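Local coordinates for protein putative polyketide synthase (Streptomyces coelicolor, PDB 1U0M) that catalyses the iterative condensation of five malonyl-CoA units and the cyclisation of the resulting pentaketide to 1,3,6,8-tetrahydroxynaphthalene, at residues Y221-I230 / L243-L254. Numbering follows the deposited sequence.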
ATOM      1  N   TYR A 221      -0.978  15.083   8.227  1.00 60.73           N
ATOM      2  CA  TYR A 221      -0.699  15.441   9.603  1.00 58.04           C
ATOM      3  C   TYR A 221      -0.880  14.214  10.479  1.00 56.41           C
ATOM      4  O   TYR A 221      -1.929  13.577  10.455  1.00 55.42           O
ATOM      5  CB  TYR A 221      -1.618  16.578  10.069  1.00 57.82           C
ATOM      6  CG  TYR A 221      -1.432  16.912  11.527  1.00 58.46           C
ATOM      7  CD1 TYR A 221      -2.161  16.242  12.510  1.00 59.37           C
ATOM      8  CD2 TYR A 221      -0.461  17.831  11.935  1.00 59.42           C
ATOM      9  CE1 TYR A 221      -1.924  16.470  13.867  1.00 60.71           C
ATOM     10  CE2 TYR A 221      -0.212  18.068  13.288  1.00 59.91           C
ATOM     11  CZ  TYR A 221      -0.946  17.379  14.251  1.00 61.67           C
ATOM     12  OH  TYR A 221      -0.687  17.572  15.593  1.00 62.78           O
ATOM     13  N   LEU A 222       0.152  13.888  11.247  1.00 56.18           N
ATOM     14  CA  LEU A 222       0.121  12.732  12.134  1.00 55.81           C
ATOM     15  C   LEU A 222       0.033  13.169  13.589  1.00 55.88           C
ATOM     16  O   LEU A 222       0.922  13.846  14.094  1.00 57.21           O
ATOM     17  CB  LEU A 222       1.380  11.884  11.927  1.00 55.16           C
ATOM     18  CG  LEU A 222       1.475  10.470  12.513  1.00 56.82           C
ATOM     19  CD1 LEU A 222       1.518  10.506  14.038  1.00 55.90           C
ATOM     20  CD2 LEU A 222       0.290   9.649  12.015  1.00 57.74           C
ATOM     21  N   ILE A 223      -1.038  12.777  14.266  1.00 56.49           N
ATOM     22  CA  ILE A 223      -1.203  13.123  15.667  1.00 56.65           C
ATOM     23  C   ILE A 223      -0.182  12.335  16.478  1.00 58.18           C
ATOM     24  O   ILE A 223      -0.267  11.112  16.584  1.00 59.18           O
ATOM     25  CB  ILE A 223      -2.612  12.773  16.173  1.00 56.03           C
ATOM     26  CG1 ILE A 223      -3.649  13.641  15.459  1.00 55.56           C
ATOM     27  CG2 ILE A 223      -2.678  12.962  17.687  1.00 54.89           C
ATOM     28  CD1 ILE A 223      -5.073  13.422  15.937  1.00 54.81           C
ATOM     29  N   PRO A 224       0.800  13.031  17.066  1.00 58.05           N
ATOM     30  CA  PRO A 224       1.847  12.394  17.868  1.00 57.56           C
ATOM     31  C   PRO A 224       1.336  11.376  18.878  1.00 56.65           C
ATOM     32  O   PRO A 224       0.291  11.563  19.502  1.00 56.38           O
ATOM     33  CB  PRO A 224       2.532  13.577  18.540  1.00 58.85           C
ATOM     34  CG  PRO A 224       2.419  14.648  17.488  1.00 59.17           C
ATOM     35  CD  PRO A 224       0.984  14.494  17.028  1.00 58.85           C
ATOM     36  N   LYS A 225       2.102  10.301  19.026  1.00 54.47           N
ATOM     37  CA  LYS A 225       1.792   9.213  19.941  1.00 53.07           C
ATOM     38  C   LYS A 225       0.346   8.730  19.977  1.00 51.41           C
ATOM     39  O   LYS A 225      -0.300   8.746  21.019  1.00 53.58           O
ATOM     40  CB  LYS A 225       2.265   9.563  21.357  1.00 53.52           C
ATOM     41  CG  LYS A 225       3.728   9.209  21.595  1.00 54.95           C
ATOM     42  CD  LYS A 225       3.977   7.730  21.265  1.00 53.73           C
ATOM     43  CE  LYS A 225       5.462   7.383  21.243  1.00 53.76           C
ATOM     44  NZ  LYS A 225       5.710   6.039  20.615  1.00 49.75           N
ATOM     45  N   THR A 226      -0.150   8.289  18.828  1.00 49.31           N
ATOM     46  CA  THR A 226      -1.503   7.757  18.716  1.00 46.16           C
ATOM     47  C   THR A 226      -1.465   6.583  17.730  1.00 43.62           C
ATOM     48  O   THR A 226      -2.499   6.156  17.204  1.00 41.87           O
ATOM     49  CB  THR A 226      -2.488   8.833  18.211  1.00 45.67           C
ATOM     50  OG1 THR A 226      -1.947   9.472  17.054  1.00 46.68           O
ATOM     51  CG2 THR A 226      -2.733   9.882  19.286  1.00 47.15           C
ATOM     52  N   GLU A 227      -0.257   6.063  17.508  1.00 40.63           N
ATOM     53  CA  GLU A 227      -0.023   4.958  16.575  1.00 40.54           C
ATOM     54  C   GLU A 227      -0.952   3.771  16.778  1.00 38.23           C
ATOM     55  O   GLU A 227      -1.503   3.248  15.811  1.00 35.93           O
ATOM     56  CB  GLU A 227       1.430   4.471  16.661  1.00 41.06           C
ATOM     57  CG  GLU A 227       2.455   5.544  16.387  1.00 45.14           C
ATOM     58  CD  GLU A 227       2.969   6.207  17.657  1.00 48.17           C
ATOM     59  OE1 GLU A 227       2.212   6.293  18.658  1.00 46.84           O
ATOM     60  OE2 GLU A 227       4.135   6.656  17.640  1.00 49.51           O
ATOM     61  N   ASP A 228      -1.131   3.366  18.033  1.00 36.55           N
ATOM     62  CA  ASP A 228      -1.990   2.233  18.360  1.00 38.79           C
ATOM     63  C   ASP A 228      -3.427   2.600  18.685  1.00 37.65           C
ATOM     64  O   ASP A 228      -4.183   1.763  19.180  1.00 38.09           O
ATOM     65  CB  ASP A 228      -1.405   1.431  19.539  1.00 41.16           C
ATOM     66  CG  ASP A 228      -1.395   2.217  20.849  1.00 45.34           C
ATOM     67  OD1 ASP A 228      -2.467   2.690  21.292  1.00 45.26           O
ATOM     68  OD2 ASP A 228      -0.305   2.357  21.443  1.00 48.58           O
ATOM     69  N   TRP A 229      -3.819   3.836  18.401  1.00 39.05           N
ATOM     70  CA  TRP A 229      -5.185   4.263  18.707  1.00 39.84           C
ATOM     71  C   TRP A 229      -6.258   3.769  17.736  1.00 37.82           C
ATOM     72  O   TRP A 229      -7.389   3.532  18.142  1.00 36.12           O
ATOM     73  CB  TRP A 229      -5.207   5.778  18.865  1.00 44.81           C
ATOM     74  CG  TRP A 229      -4.584   6.179  20.177  1.00 50.81           C
ATOM     75  CD1 TRP A 229      -3.688   5.449  20.915  1.00 50.71           C
ATOM     76  CD2 TRP A 229      -4.848   7.367  20.931  1.00 53.20           C
ATOM     77  NE1 TRP A 229      -3.386   6.104  22.083  1.00 53.81           N
ATOM     78  CE2 TRP A 229      -4.082   7.286  22.119  1.00 54.22           C
ATOM     79  CE3 TRP A 229      -5.655   8.490  20.723  1.00 54.33           C
ATOM     80  CZ2 TRP A 229      -4.104   8.286  23.093  1.00 53.80           C
ATOM     81  CZ3 TRP A 229      -5.677   9.484  21.696  1.00 55.89           C
ATOM     82  CH2 TRP A 229      -4.904   9.374  22.865  1.00 54.56           C
ATOM     83  N   ILE A 230      -5.898   3.604  16.463  1.00 37.42           N
ATOM     84  CA  ILE A 230      -6.817   3.079  15.445  1.00 35.26           C
ATOM     85  C   ILE A 230      -5.957   2.101  14.645  1.00 35.21           C
ATOM     86  O   ILE A 230      -5.246   2.480  13.715  1.00 34.94           O
ATOM     87  CB  ILE A 230      -7.364   4.184  14.536  1.00 36.53           C
ATOM     88  CG1 ILE A 230      -7.835   5.374  15.387  1.00 36.17           C
ATOM     89  CG2 ILE A 230      -8.540   3.635  13.734  1.00 35.16           C
ATOM     90  CD1 ILE A 230      -8.458   6.517  14.602  1.00 33.77           C
ATOM     91  N   LEU A 243     -10.007   0.293  18.360  1.00 40.45           N
ATOM     92  CA  LEU A 243     -10.262   1.720  18.372  1.00 45.19           C
ATOM     93  C   LEU A 243     -10.266   2.208  19.822  1.00 47.69           C
ATOM     94  O   LEU A 243     -11.164   1.871  20.602  1.00 49.77           O
ATOM     95  CB  LEU A 243     -11.606   1.990  17.709  1.00 45.30           C
ATOM     96  CG  LEU A 243     -12.008   3.432  17.424  1.00 46.35           C
ATOM     97  CD1 LEU A 243     -11.005   4.110  16.498  1.00 42.68           C
ATOM     98  CD2 LEU A 243     -13.390   3.406  16.809  1.00 44.96           C
ATOM     99  N   ASP A 244      -9.244   2.987  20.176  1.00 48.95           N
ATOM    100  CA  ASP A 244      -9.095   3.525  21.526  1.00 50.14           C
ATOM    101  C   ASP A 244     -10.239   4.465  21.896  1.00 50.23           C
ATOM    102  O   ASP A 244     -10.653   5.311  21.108  1.00 48.56           O
ATOM    103  CB  ASP A 244      -7.759   4.266  21.653  1.00 50.64           C
ATOM    104  CG  ASP A 244      -7.422   4.640  23.092  1.00 51.29           C
ATOM    105  OD1 ASP A 244      -6.446   4.083  23.640  1.00 51.71           O
ATOM    106  OD2 ASP A 244      -8.129   5.488  23.673  1.00 50.25           O
ATOM    107  N   LYS A 245     -10.734   4.295  23.114  1.00 52.70           N
ATOM    108  CA  LYS A 245     -11.827   5.091  23.668  1.00 54.09           C
ATOM    109  C   LYS A 245     -11.601   6.584  23.477  1.00 53.26           C
ATOM    110  O   LYS A 245     -12.551   7.346  23.323  1.00 53.33           O
ATOM    111  CB  LYS A 245     -11.954   4.804  25.165  1.00 56.79           C
ATOM    112  CG  LYS A 245     -12.038   3.318  25.550  1.00 60.22           C
ATOM    113  CD  LYS A 245     -10.877   2.461  24.995  1.00 61.27           C
ATOM    114  CE  LYS A 245      -9.502   3.087  25.232  1.00 62.26           C
ATOM    115  NZ  LYS A 245      -9.208   3.374  26.664  1.00 62.77           N
ATOM    116  N   ARG A 246     -10.330   6.979  23.481  1.00 52.91           N
ATOM    117  CA  ARG A 246      -9.911   8.372  23.345  1.00 53.87           C
ATOM    118  C   ARG A 246      -9.894   8.964  21.942  1.00 54.29           C
ATOM    119  O   ARG A 246      -9.549  10.132  21.772  1.00 53.97           O
ATOM    120  CB  ARG A 246      -8.516   8.541  23.937  1.00 53.67           C
ATOM    121  CG  ARG A 246      -8.428   8.253  25.414  1.00 55.00           C
ATOM    122  CD  ARG A 246      -6.982   8.162  25.862  1.00 57.83           C
ATOM    123  NE  ARG A 246      -6.307   7.000  25.285  1.00 60.56           N
ATOM    124  CZ  ARG A 246      -5.076   6.612  25.606  1.00 61.12           C
ATOM    125  NH1 ARG A 246      -4.373   7.296  26.502  1.00 61.42           N
ATOM    126  NH2 ARG A 246      -4.551   5.535  25.037  1.00 61.87           N
ATOM    127  N   VAL A 247     -10.263   8.179  20.939  1.00 54.15           N
ATOM    128  CA  VAL A 247     -10.242   8.675  19.575  1.00 55.00           C
ATOM    129  C   VAL A 247     -11.031   9.966  19.326  1.00 56.35           C
ATOM    130  O   VAL A 247     -10.509  10.900  18.724  1.00 56.30           O
ATOM    131  CB  VAL A 247     -10.706   7.584  18.586  1.00 54.19           C
ATOM    132  CG1 VAL A 247     -10.776   8.153  17.173  1.00 52.39           C
ATOM    133  CG2 VAL A 247      -9.725   6.420  18.618  1.00 52.48           C
ATOM    134  N   PRO A 248     -12.291  10.045  19.784  1.00 57.89           N
ATOM    135  CA  PRO A 248     -13.046  11.282  19.541  1.00 60.01           C
ATOM    136  C   PRO A 248     -12.367  12.536  20.115  1.00 60.77           C
ATOM    137  O   PRO A 248     -12.235  13.553  19.429  1.00 61.33           O
ATOM    138  CB  PRO A 248     -14.395  10.990  20.193  1.00 59.54           C
ATOM    139  CG  PRO A 248     -14.015  10.104  21.338  1.00 59.35           C
ATOM    140  CD  PRO A 248     -13.024   9.154  20.699  1.00 58.36           C
ATOM    141  N   ALA A 249     -11.931  12.451  21.368  1.00 61.14           N
ATOM    142  CA  ALA A 249     -11.264  13.565  22.033  1.00 63.24           C
ATOM    143  C   ALA A 249     -10.079  14.109  21.230  1.00 64.94           C
ATOM    144  O   ALA A 249      -9.672  15.259  21.416  1.00 64.74           O
ATOM    145  CB  ALA A 249     -10.795  13.137  23.425  1.00 62.34           C
ATOM    146  N   THR A 250      -9.529  13.285  20.340  1.00 66.69           N
ATOM    147  CA  THR A 250      -8.384  13.691  19.522  1.00 67.89           C
ATOM    148  C   THR A 250      -8.767  14.795  18.532  1.00 68.22           C
ATOM    149  O   THR A 250      -7.911  15.349  17.834  1.00 67.19           O
ATOM    150  CB  THR A 250      -7.799  12.493  18.732  1.00 68.36           C
ATOM    151  OG1 THR A 250      -8.728  12.080  17.722  1.00 67.34           O
ATOM    152  CG2 THR A 250      -7.519  11.320  19.670  1.00 67.79           C
ATOM    153  N   MET A 251     -10.056  15.109  18.480  1.00 68.51           N
ATOM    154  CA  MET A 251     -10.553  16.146  17.587  1.00 69.91           C
ATOM    155  C   MET A 251      -9.957  17.505  17.966  1.00 69.60           C
ATOM    156  O   MET A 251      -9.733  18.361  17.108  1.00 68.12           O
ATOM    157  CB  MET A 251     -12.076  16.213  17.665  1.00 70.88           C
ATOM    158  CG  MET A 251     -12.761  16.331  16.316  1.00 72.56           C
ATOM    159  SD  MET A 251     -12.564  14.840  15.317  1.00 74.40           S
ATOM    160  CE  MET A 251     -11.253  15.318  14.217  1.00 71.84           C
ATOM    161  N   GLU A 252      -9.696  17.690  19.257  1.00 69.51           N
ATOM    162  CA  GLU A 252      -9.123  18.939  19.744  1.00 69.54           C
ATOM    163  C   GLU A 252      -7.746  19.177  19.126  1.00 69.59           C
ATOM    164  O   GLU A 252      -7.503  20.223  18.525  1.00 71.07           O
ATOM    165  CB  GLU A 252      -9.032  18.918  21.280  1.00 69.21           C
ATOM    166  CG  GLU A 252      -8.491  20.201  21.906  1.00 68.95           C
ATOM    167  CD  GLU A 252      -8.586  20.207  23.430  1.00 70.07           C
ATOM    168  OE1 GLU A 252      -9.717  20.145  23.960  1.00 69.32           O
ATOM    169  OE2 GLU A 252      -7.531  20.278  24.102  1.00 69.56           O
ATOM    170  N   PRO A 253      -6.828  18.207  19.252  1.00 69.54           N
ATOM    171  CA  PRO A 253      -5.487  18.376  18.682  1.00 68.97           C
ATOM    172  C   PRO A 253      -5.448  18.433  17.156  1.00 68.57           C
ATOM    173  O   PRO A 253      -4.499  18.955  16.577  1.00 68.57           O
ATOM    174  CB  PRO A 253      -4.731  17.164  19.222  1.00 69.55           C
ATOM    175  CG  PRO A 253      -5.427  16.879  20.519  1.00 69.02           C
ATOM    176  CD  PRO A 253      -6.868  17.017  20.119  1.00 69.21           C
ATOM    177  N   LEU A 254      -6.476  17.898  16.508  1.00 68.67           N
ATOM    178  CA  LEU A 254      -6.521  17.877  15.051  1.00 69.85           C
ATOM    179  C   LEU A 254      -7.048  19.158  14.429  1.00 70.09           C
ATOM    180  O   LEU A 254      -6.626  19.539  13.336  1.00 70.29           O
ATOM    181  CB  LEU A 254      -7.366  16.694  14.567  1.00 70.46           C
ATOM    182  CG  LEU A 254      -7.710  16.636  13.073  1.00 71.25           C
ATOM    183  CD1 LEU A 254      -6.453  16.690  12.222  1.00 71.97           C
ATOM    184  CD2 LEU A 254      -8.464  15.361  12.795  1.00 71.29           C
TER
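Trp229 lies with one face of its indole against Asp244 and Arg246 and the opposite face over Thr226. With CG anti to its own carbonyl carbon (chi1 -74°), the ring swings alongside the turn 244-247. CB of Asp244 makes a CH-pi contact over the five-membered ring, 4.3 Å from its centroid, and CB of Arg246 sits off-centre over the six-membered ring. The Arg246 guanidinium spreads above the rim of the indole, the two planes tilted by 28°. CG2 of Thr250 meets the ring edge near its plane, beside CE3 and CZ3.

One hydrogen bond crosses between the segments: Asp244 N donates to Trp229 O at 2.8 Å, almost straight and in the carbonyl plane. Within 243-254, a salt bridge orders the surface on which the indole lies. Arg246 grips the Asp244 carboxylate side-on, NH2 to OD1 at 2.8 Å and NE to OD2 at 2.9 Å, both meeting the carboxylate from above its plane; this pair of bonds limits rotation of the guanidinium. The backbone N of Arg246 closes an Asx turn on the anti lone pair of OD2. Replacing Trp229 by an alanine would probably uncover one face of the guanidinium and open a gap between Thr226 and the Asp244-Arg246 pair.

Apolar contacts extend to both ends. CG1 of Ile230 packs 3.6 Å from CD1 of Leu243, side by side in a non-hydrogen-bonded antiparallel pair, and its CD1 reaches CG1 of Val247. CD1 of Ile223 rests 4.0 Å from CB of Thr250 and also touches Leu254.

The contact joins the loop after strand 212-222 to the turn 244-247, the 3-10 segment 248-250 and the first part of helix 251-263, across the base of the hairpin 230-243. Ile345 packs on Ile223, Trp229, Ile230 and Thr250, Phe341 of strand 337-342 touches Leu254, and Ile230 comes within about 6 Å, side chain to side chain, of the probable active-site Cys146.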